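Local structure of putative uncharacterized protein (Bacteroides thetaiotaomicron, 2RBK) at residues K3-D8 with M207-G212; G225-Q230 with A237-V242; I39-G44 with D63-M68. The protein is a haloacid dehalogenase-like hydrolase that probably acts as a magnesium-dependent phosphatase, and here holds a vanadate-like group beside its metal ion. One frame throughout, in Å; residues are numbered along the deposited sequence. Where two conformers were deposited one is given.

Interaction 1 (K3-D8 with M207-G212). With MG (magnesium ion), chain B; VN4 (oxido(dioxo)vanadium), chain C.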
loop_
_atom_site.group_PDB
_atom_site.type_symbol
_atom_site.label_atom_id
_atom_site.label_comp_id
_atom_site.label_asym_id
_atom_site.label_seq_id
_atom_site.Cartn_x
_atom_site.Cartn_y
_atom_site.Cartn_z
ATOM N N LYS A 3 10.778 10.590 -14.293
ATOM C CA LYS A 3 10.257 11.806 -13.681
ATOM C C LYS A 3 9.528 11.527 -12.374
ATOM O O LYS A 3 9.424 12.447 -11.563
ATOM C CB LYS A 3 9.341 12.553 -14.622
ATOM C CG LYS A 3 10.066 13.126 -15.837
ATOM C CD LYS A 3 9.204 14.061 -16.699
ATOM C CE LYS A 3 9.996 15.095 -17.495
ATOM N NZ LYS A 3 9.107 16.001 -18.296
ATOM N N ALA A 4 8.999 10.344 -12.164
ATOM C CA ALA A 4 8.144 10.038 -11.017
ATOM C C ALA A 4 8.566 8.696 -10.419
ATOM O O ALA A 4 8.680 7.713 -11.158
ATOM C CB ALA A 4 6.694 9.995 -11.411
ATOM N N LEU A 5 8.791 8.689 -9.128
ATOM C CA LEU A 5 9.136 7.488 -8.344
ATOM C C LEU A 5 7.955 7.132 -7.465
ATOM O O LEU A 5 7.390 8.012 -6.796
ATOM C CB LEU A 5 10.319 7.776 -7.451
ATOM C CG LEU A 5 11.585 8.370 -8.120
ATOM C CD1 LEU A 5 12.657 8.574 -7.088
ATOM C CD2 LEU A 5 12.060 7.496 -9.273
ATOM N N PHE A 6 7.590 5.855 -7.417
ATOM C CA PHE A 6 6.504 5.362 -6.620
ATOM C C PHE A 6 7.015 4.296 -5.659
ATOM O O PHE A 6 7.472 3.253 -6.111
ATOM C CB PHE A 6 5.403 4.743 -7.499
ATOM C CG PHE A 6 4.786 5.787 -8.394
ATOM C CD1 PHE A 6 5.249 6.071 -9.670
ATOM C CD2 PHE A 6 3.697 6.531 -7.917
ATOM C CE1 PHE A 6 4.676 7.055 -10.432
ATOM C CE2 PHE A 6 3.122 7.530 -8.683
ATOM C CZ PHE A 6 3.607 7.768 -9.953
ATOM N N PHE A 7 6.937 4.585 -4.369
ATOM C CA PHE A 7 7.487 3.701 -3.334
ATOM C C PHE A 7 6.375 3.090 -2.487
ATOM O O PHE A 7 5.632 3.803 -1.812
ATOM C CB PHE A 7 8.387 4.458 -2.395
ATOM C CG PHE A 7 9.636 4.995 -3.026
ATOM C CD1 PHE A 7 9.728 6.293 -3.461
ATOM C CD2 PHE A 7 10.754 4.168 -3.210
ATOM C CE1 PHE A 7 10.890 6.786 -4.034
ATOM C CE2 PHE A 7 11.899 4.666 -3.798
ATOM C CZ PHE A 7 11.977 5.973 -4.207
ATOM N N ASP A 8 6.342 1.746 -2.450
ATOM C CA ASP A 8 5.677 1.076 -1.348
ATOM C C ASP A 8 6.347 1.459 -0.040
ATOM O O ASP A 8 7.510 1.845 -0.008
ATOM C CB ASP A 8 5.779 -0.424 -1.575
ATOM C CG ASP A 8 5.204 -1.260 -0.498
ATOM O OD1 ASP A 8 5.910 -2.187 -0.030
ATOM O OD2 ASP A 8 4.030 -1.012 -0.104
ATOM N N MET A 207 8.830 5.037 -12.414
ATOM C CA MET A 207 9.566 3.947 -11.801
ATOM C C MET A 207 8.867 3.595 -10.495
ATOM O O MET A 207 8.549 4.496 -9.704
ATOM C CB MET A 207 11.008 4.366 -11.530
ATOM C CG MET A 207 11.903 3.258 -10.953
ATOM S SD MET A 207 13.614 3.771 -10.741
ATOM C CE MET A 207 14.150 3.781 -12.453
ATOM N N SER A 208 8.673 2.313 -10.242
ATOM C CA SER A 208 8.025 1.855 -9.009
ATOM C C SER A 208 8.960 0.898 -8.263
ATOM O O SER A 208 9.845 0.262 -8.856
ATOM C CB SER A 208 6.695 1.187 -9.322
ATOM O OG SER A 208 6.905 0.042 -10.115
ATOM N N PHE A 209 8.743 0.803 -6.946
ATOM C CA PHE A 209 9.537 0.037 -6.021
ATOM C C PHE A 209 8.617 -0.722 -5.088
ATOM O O PHE A 209 7.761 -0.092 -4.458
ATOM C CB PHE A 209 10.452 0.931 -5.188
ATOM C CG PHE A 209 11.407 1.811 -5.965
ATOM C CD1 PHE A 209 10.965 2.968 -6.587
ATOM C CD2 PHE A 209 12.752 1.506 -6.048
ATOM C CE1 PHE A 209 11.830 3.792 -7.255
ATOM C CE2 PHE A 209 13.627 2.330 -6.743
ATOM C CZ PHE A 209 13.177 3.487 -7.344
ATOM N N GLY A 210 8.826 -2.033 -4.943
ATOM C CA GLY A 210 7.962 -2.800 -4.047
ATOM C C GLY A 210 8.559 -4.108 -3.656
ATOM O O GLY A 210 9.561 -4.586 -4.200
ATOM N N ASP A 211 7.905 -4.720 -2.652
ATOM C CA ASP A 211 8.328 -5.977 -2.095
ATOM C C ASP A 211 7.214 -7.009 -2.033
ATOM O O ASP A 211 7.550 -8.123 -1.606
ATOM C CB ASP A 211 8.869 -5.851 -0.642
ATOM C CG ASP A 211 7.755 -5.599 0.343
ATOM O OD1 ASP A 211 6.905 -4.736 0.015
ATOM O OD2 ASP A 211 7.703 -6.285 1.402
ATOM N N GLY A 212 5.984 -6.690 -2.372
ATOM C CA GLY A 212 4.841 -7.554 -2.014
ATOM C C GLY A 212 3.914 -7.813 -3.165
ATOM O O GLY A 212 3.972 -7.162 -4.213
HETATM MG MG MG B . 5.353 -3.848 1.048
HETATM V V VN4 C . 2.852 -1.382 1.496
HETATM O O1 VN4 C . 3.230 0.087 2.180
HETATM O O2 VN4 C . 3.784 -2.822 1.890
HETATM O O3 VN4 C . 1.193 -1.832 0.849
HETATM O O HOH W 1 5.148 -5.597 2.158
HETATM O O HOH W 2 4.097 -4.451 -0.515
HETATM O O HOH W 3 1.693 -1.479 3.274
#

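Interaction 2 (G225-Q230 with A237-V242)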
loop_
_atom_site.group_PDB
_atom_site.type_symbol
_atom_site.label_atom_id
_atom_site.label_comp_id
_atom_site.label_asym_id
_atom_site.label_seq_id
_atom_site.Cartn_x
_atom_site.Cartn_y
_atom_site.Cartn_z
ATOM N N GLY A 225 10.079 -1.244 -13.080
ATOM C CA GLY A 225 9.682 -1.766 -11.769
ATOM C C GLY A 225 10.877 -2.389 -11.047
ATOM O O GLY A 225 11.608 -3.187 -11.678
ATOM N N VAL A 226 11.073 -2.022 -9.818
ATOM C CA VAL A 226 12.145 -2.506 -8.992
ATOM C C VAL A 226 11.587 -3.319 -7.819
ATOM O O VAL A 226 10.813 -2.800 -7.022
ATOM C CB VAL A 226 12.977 -1.313 -8.430
ATOM C CG1 VAL A 226 14.024 -1.832 -7.447
ATOM C CG2 VAL A 226 13.572 -0.524 -9.561
ATOM N N ALA A 227 12.034 -4.573 -7.708
ATOM C CA ALA A 227 11.676 -5.433 -6.565
ATOM C C ALA A 227 12.783 -5.457 -5.562
ATOM O O ALA A 227 13.962 -5.532 -5.886
ATOM C CB ALA A 227 11.419 -6.878 -7.021
ATOM N N MET A 228 12.409 -5.413 -4.285
ATOM C CA MET A 228 13.360 -5.529 -3.204
ATOM C C MET A 228 13.954 -6.926 -3.172
ATOM O O MET A 228 13.323 -7.911 -3.514
ATOM C CB MET A 228 12.678 -5.182 -1.867
ATOM C CG MET A 228 12.062 -3.812 -1.793
ATOM S SD MET A 228 13.128 -2.464 -2.349
ATOM C CE MET A 228 14.294 -2.387 -1.025
ATOM N N GLY A 229 15.198 -7.042 -2.677
ATOM C CA GLY A 229 15.924 -8.290 -2.745
ATOM C C GLY A 229 15.266 -9.441 -2.009
ATOM O O GLY A 229 15.494 -10.599 -2.356
ATOM N N GLN A 230 14.537 -9.157 -0.936
ATOM C CA GLN A 230 13.872 -10.201 -0.131
ATOM C C GLN A 230 12.468 -10.557 -0.591
ATOM O O GLN A 230 11.806 -11.377 0.054
ATOM C CB GLN A 230 13.881 -9.731 1.328
ATOM C CG GLN A 230 13.028 -8.569 1.733
ATOM C CD GLN A 230 13.159 -7.120 1.388
ATOM O OE1 GLN A 230 14.278 -6.759 0.998
ATOM N NE2 GLN A 230 11.966 -6.395 1.735
ATOM N N ALA A 237 9.643 -11.515 -10.339
ATOM C CA ALA A 237 9.374 -11.780 -11.708
ATOM C C ALA A 237 8.563 -10.682 -12.369
ATOM O O ALA A 237 8.695 -10.496 -13.584
ATOM C CB ALA A 237 8.673 -13.126 -11.887
ATOM N N ALA A 238 7.739 -9.968 -11.620
ATOM C CA ALA A 238 6.965 -8.840 -12.122
ATOM C C ALA A 238 7.815 -7.584 -12.342
ATOM O O ALA A 238 7.395 -6.650 -13.054
ATOM C CB ALA A 238 5.843 -8.493 -11.158
ATOM N N ALA A 239 8.937 -7.512 -11.686
ATOM C CA ALA A 239 9.847 -6.376 -11.809
ATOM C C ALA A 239 10.773 -6.539 -13.009
ATOM O O ALA A 239 11.028 -7.586 -13.544
ATOM C CB ALA A 239 10.608 -6.216 -10.514
ATOM N N ASP A 240 11.324 -5.379 -13.430
ATOM C CA ASP A 240 12.391 -5.341 -14.426
ATOM C C ASP A 240 13.758 -5.509 -13.809
ATOM O O ASP A 240 14.683 -5.933 -14.516
ATOM C CB ASP A 240 12.312 -4.020 -15.187
ATOM C CG ASP A 240 10.981 -3.796 -15.807
ATOM O OD1 ASP A 240 10.585 -4.653 -16.649
ATOM O OD2 ASP A 240 10.262 -2.867 -15.422
ATOM N N TYR A 241 13.922 -5.190 -12.549
ATOM C CA TYR A 241 15.178 -5.141 -11.867
ATOM C C TYR A 241 14.983 -5.599 -10.419
ATOM O O TYR A 241 14.036 -5.079 -9.808
ATOM C CB TYR A 241 15.777 -3.738 -11.931
ATOM C CG TYR A 241 17.120 -3.537 -11.316
ATOM C CD1 TYR A 241 18.266 -3.858 -12.023
ATOM C CD2 TYR A 241 17.267 -3.041 -10.057
ATOM C CE1 TYR A 241 19.474 -3.659 -11.428
ATOM C CE2 TYR A 241 18.497 -2.806 -9.441
ATOM C CZ TYR A 241 19.603 -3.143 -10.153
ATOM O OH TYR A 241 20.852 -2.934 -9.604
ATOM N N VAL A 242 15.840 -6.440 -9.920
ATOM C CA VAL A 242 15.795 -6.851 -8.509
ATOM C C VAL A 242 16.987 -6.217 -7.822
ATOM O O VAL A 242 18.148 -6.490 -8.202
ATOM C CB VAL A 242 15.793 -8.372 -8.366
ATOM C CG1 VAL A 242 15.768 -8.764 -6.891
ATOM C CG2 VAL A 242 14.653 -9.025 -9.126
#

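Interaction 3 (I39-G44 with D63-M68). With VN4 (oxido(dioxo)vanadium), chain C.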
loop_
_atom_site.group_PDB
_atom_site.type_symbol
_atom_site.label_atom_id
_atom_site.label_comp_id
_atom_site.label_asym_id
_atom_site.label_seq_id
_atom_site.Cartn_x
_atom_site.Cartn_y
_atom_site.Cartn_z
ATOM N N ILE A 39 8.381 12.339 -5.942
ATOM C CA ILE A 39 8.469 11.189 -5.070
ATOM C C ILE A 39 7.109 10.912 -4.445
ATOM O O ILE A 39 6.533 11.790 -3.764
ATOM C CB ILE A 39 9.509 11.443 -3.965
ATOM C CG1 ILE A 39 10.909 11.618 -4.570
ATOM C CG2 ILE A 39 9.435 10.356 -2.902
ATOM C CD1 ILE A 39 11.965 12.047 -3.606
ATOM N N PHE A 40 6.554 9.755 -4.729
ATOM C CA PHE A 40 5.207 9.406 -4.312
ATOM C C PHE A 40 5.243 8.155 -3.488
ATOM O O PHE A 40 6.002 7.200 -3.711
ATOM C CB PHE A 40 4.335 9.154 -5.538
ATOM C CG PHE A 40 4.262 10.373 -6.429
ATOM C CD1 PHE A 40 4.923 10.421 -7.639
ATOM C CD2 PHE A 40 3.558 11.482 -5.981
ATOM C CE1 PHE A 40 4.834 11.598 -8.409
ATOM C CE2 PHE A 40 3.482 12.646 -6.744
ATOM C CZ PHE A 40 4.155 12.704 -7.952
ATOM N N ILE A 41 4.355 8.114 -2.501
ATOM C CA ILE A 41 4.058 6.924 -1.712
ATOM C C ILE A 41 2.970 6.135 -2.373
ATOM O O ILE A 41 2.013 6.743 -2.879
ATOM C CB ILE A 41 3.660 7.361 -0.287
ATOM C CG1 ILE A 41 4.824 8.101 0.399
ATOM C CG2 ILE A 41 3.144 6.199 0.546
ATOM C CD1 ILE A 41 6.076 7.280 0.537
ATOM N N ALA A 42 3.090 4.809 -2.414
ATOM C CA ALA A 42 2.061 3.939 -2.992
ATOM C C ALA A 42 1.904 2.784 -2.025
ATOM O O ALA A 42 2.678 1.823 -2.058
ATOM C CB ALA A 42 2.408 3.517 -4.396
ATOM N N THR A 43 0.855 2.855 -1.170
ATOM C CA THR A 43 0.696 1.948 -0.050
ATOM C C THR A 43 -0.720 1.416 0.051
ATOM O O THR A 43 -1.698 2.054 -0.310
ATOM C CB THR A 43 1.139 2.662 1.248
ATOM O OG1 THR A 43 1.065 1.781 2.366
ATOM C CG2 THR A 43 0.259 3.864 1.578
ATOM N N GLY A 44 -0.816 0.194 0.632
ATOM C CA GLY A 44 -2.040 -0.334 1.109
ATOM C C GLY A 44 -2.539 0.322 2.358
ATOM O O GLY A 44 -3.723 0.247 2.730
ATOM N N ASP A 63 5.846 14.169 -2.566
ATOM C CA ASP A 63 5.019 15.028 -3.435
ATOM C C ASP A 63 3.573 14.584 -3.523
ATOM O O ASP A 63 2.742 15.358 -4.044
ATOM C CB ASP A 63 5.658 15.107 -4.817
ATOM C CG ASP A 63 7.045 15.705 -4.731
ATOM O OD1 ASP A 63 7.188 16.858 -4.219
ATOM O OD2 ASP A 63 8.028 15.027 -5.110
ATOM N N GLY A 64 3.220 13.391 -3.096
ATOM C CA GLY A 64 1.834 12.924 -3.148
ATOM C C GLY A 64 1.753 11.508 -2.659
ATOM O O GLY A 64 2.759 10.822 -2.479
ATOM N N TYR A 65 0.490 11.072 -2.466
ATOM C CA TYR A 65 0.175 9.819 -1.868
ATOM C C TYR A 65 -0.881 9.036 -2.641
ATOM O O TYR A 65 -1.956 9.568 -2.945
ATOM C CB TYR A 65 -0.375 9.993 -0.427
ATOM C CG TYR A 65 0.635 10.526 0.562
ATOM C CD1 TYR A 65 0.950 11.875 0.619
ATOM C CD2 TYR A 65 1.264 9.679 1.470
ATOM C CE1 TYR A 65 1.870 12.368 1.516
ATOM C CE2 TYR A 65 2.189 10.149 2.376
ATOM C CZ TYR A 65 2.475 11.500 2.395
ATOM O OH TYR A 65 3.405 11.961 3.300
ATOM N N ILE A 66 -0.571 7.769 -2.842
ATOM C CA ILE A 66 -1.493 6.743 -3.237
ATOM C C ILE A 66 -1.684 5.878 -2.008
ATOM O O ILE A 66 -0.725 5.251 -1.548
ATOM C CB ILE A 66 -0.911 5.915 -4.434
ATOM C CG1 ILE A 66 -0.764 6.775 -5.676
ATOM C CG2 ILE A 66 -1.722 4.638 -4.650
ATOM C CD1 ILE A 66 0.293 6.194 -6.605
ATOM N N THR A 67 -2.888 5.885 -1.437
ATOM C CA THR A 67 -3.179 5.111 -0.224
ATOM C C THR A 67 -4.301 4.153 -0.510
ATOM O O THR A 67 -4.976 4.215 -1.542
ATOM C CB THR A 67 -3.522 6.054 0.964
ATOM O OG1 THR A 67 -4.837 6.606 0.798
ATOM C CG2 THR A 67 -2.490 7.127 1.151
ATOM N N MET A 68 -4.486 3.215 0.430
ATOM C CA MET A 68 -5.528 2.201 0.275
ATOM C C MET A 68 -5.457 1.553 -1.134
ATOM O O MET A 68 -6.473 1.350 -1.812
ATOM C CB MET A 68 -6.929 2.746 0.574
ATOM C CG MET A 68 -7.038 3.183 1.997
ATOM S SD MET A 68 -8.698 3.434 2.578
ATOM C CE MET A 68 -8.757 5.217 2.824
HETATM V V VN4 C . 2.852 -1.382 1.496
HETATM O O1 VN4 C . 3.230 0.087 2.180
HETATM O O2 VN4 C . 3.784 -2.822 1.890
HETATM O O3 VN4 C . 1.193 -1.832 0.849
HETATM O O HOH W 3 1.693 -1.479 3.274
#

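Interaction 1 (K3-D8 with M207-G212)
Strands 4-7 and 206-210 lie side by side in the middle of the parallel part of the HAD core sheet, and the residues just past their C-terminal ends supply carboxylates to the magnesium site. Their backbones are laced by the N-H groups of M207, F6, F209 and D8, which reach A4 O, M207 O, F6 O and F209 O in turn; the last of these, D8 N to F209 O at 3.1 Å, is the straightest (171°) and ties down the residue that enters the site. On one face F7 and F209 form an offset stack with centroids 4.4 Å apart and planes 17° from parallel. F7 CE2 sits over the F209 ring near its rim, 3.4 Å from F209 CD1, while L5 CD2 meets the same ring at its edge. Helix 250-258 packs on this layer, and helix 188-199 takes F6 on the other face. Beyond the strands, D8 OD1 and D211 OD1 stand 2.7 Å apart, a spacing explained by the magnesium that both bind at 2.1 Å. D8 CG is anti to the backbone N (chi1 177°), which carries the carboxylate forward from the strand; D8 OD2 binds the vanadium of VN4 at 2.0 Å, while T12 also bonds OD1. D10 O, two waters and VN4 O2 complete the metal shell. Acidic residues gathered at the C-terminal ends of adjacent parallel strands are the signature of the HAD active site.

Interaction 2 (G225-Q230 with A237-V242)
G225-A227 and Y241-V242 pair as short parallel strands, with A227 N donating to Y241 O at 2.9 Å and Y241 N to G225 O at 3.2 Å. G225 O carries a second bond, from D240 N at 2.8 Å, so two successive N-H groups grip one carbonyl; Y241 N lies nearly in line with that C=O, whereas D240 N comes in tilted from its plane. With CG of D240 beside its own backbone N (chi1 -56°), the carboxylate folds back to the same glycine, where OD2 takes G225 N on its anti side at 2.9 Å. Both polar groups of G225 are thus held by the turn that leads into the last strand. A239 directs its methyl toward the neighbouring strand, where CB rests 3.6 Å from A227 CB, and V242 CG2 lies more loosely beside that alanine at 4.4 Å. On the opposite face V226 CG1 approaches the edge of the Y241 ring, 4.3 Å from CD2, beneath helix 250-258, whose H257 stacks on the tyrosine. D240 belongs to a second magnesium site known for this protein but empty here. Strand 224-227, helix 233-238 and strand 241-242 make up a compact beta-alpha-beta crossover at the margin of the Rossmann-like HAD sheet.

Interaction 3 (I39-G44 with D63-M68)
This buried contact between parallel strands 38-42 and 64-67 lies in the core sheet and runs from a paired I39 and D63 to the pocket that holds VN4. At the first end, I39 and D63 bond twice: D63 N gives to I39 O at 2.8 Å, and D63 OD2 receives I39 N at 2.8 Å through its anti lone pair, so the carboxylate adds a side-chain bond next to the backbone one. The F40 ring meets G64 CA at its edge, with F40 CD2 3.5 Å from G64 N, and its neighbour F6 lies on the adjoining strand. I41 and Y65 run side by side on the other face, I41 CB 3.8 Å from Y65 CD2, while Q57 bonds the tyrosine hydroxyl. The two strands and helix 54-58 between them form a beta-alpha-beta unit, with T43, just past the end of strand 38-42, probably the motif II threonine of the HAD family. T43 N bonds I66 O at 2.9 Å, fixing the backbone just ahead of the ligand. With T43 OG1 anti to the backbone N (chi1 -177°), the hydroxyl donates to VN4 O1 at 2.8 Å, while the CG2 methyl lies toward I66 O. G44 N adds a nearly straight bond (162°) to VN4 O3 at 2.9 Å, and R45 N also bonds the threonine oxygen.

In the fold
All three contacts are parallel pairings in one sheet, and their chemistry changes with position across it. Interaction 1 occupies the middle of the sheet's parallel part, and interaction 3 adjoins it through strands 4-7 and 38-42, where F6 packs on F40 and also reaches I66 of strand 64-67; both are buried and both reach VN4, one by a carboxylate, the other by a hydroxyl and a backbone N-H. Interaction 2 adjoins interaction 1 on the other flank, with S208 O and G210 O probably accepting from V226 N and M228 N. It is partly exposed, relies on backbone and turn bonds with alanine, valine and tyrosine contacts, and its centre lies about 19 Å from that of interaction 3.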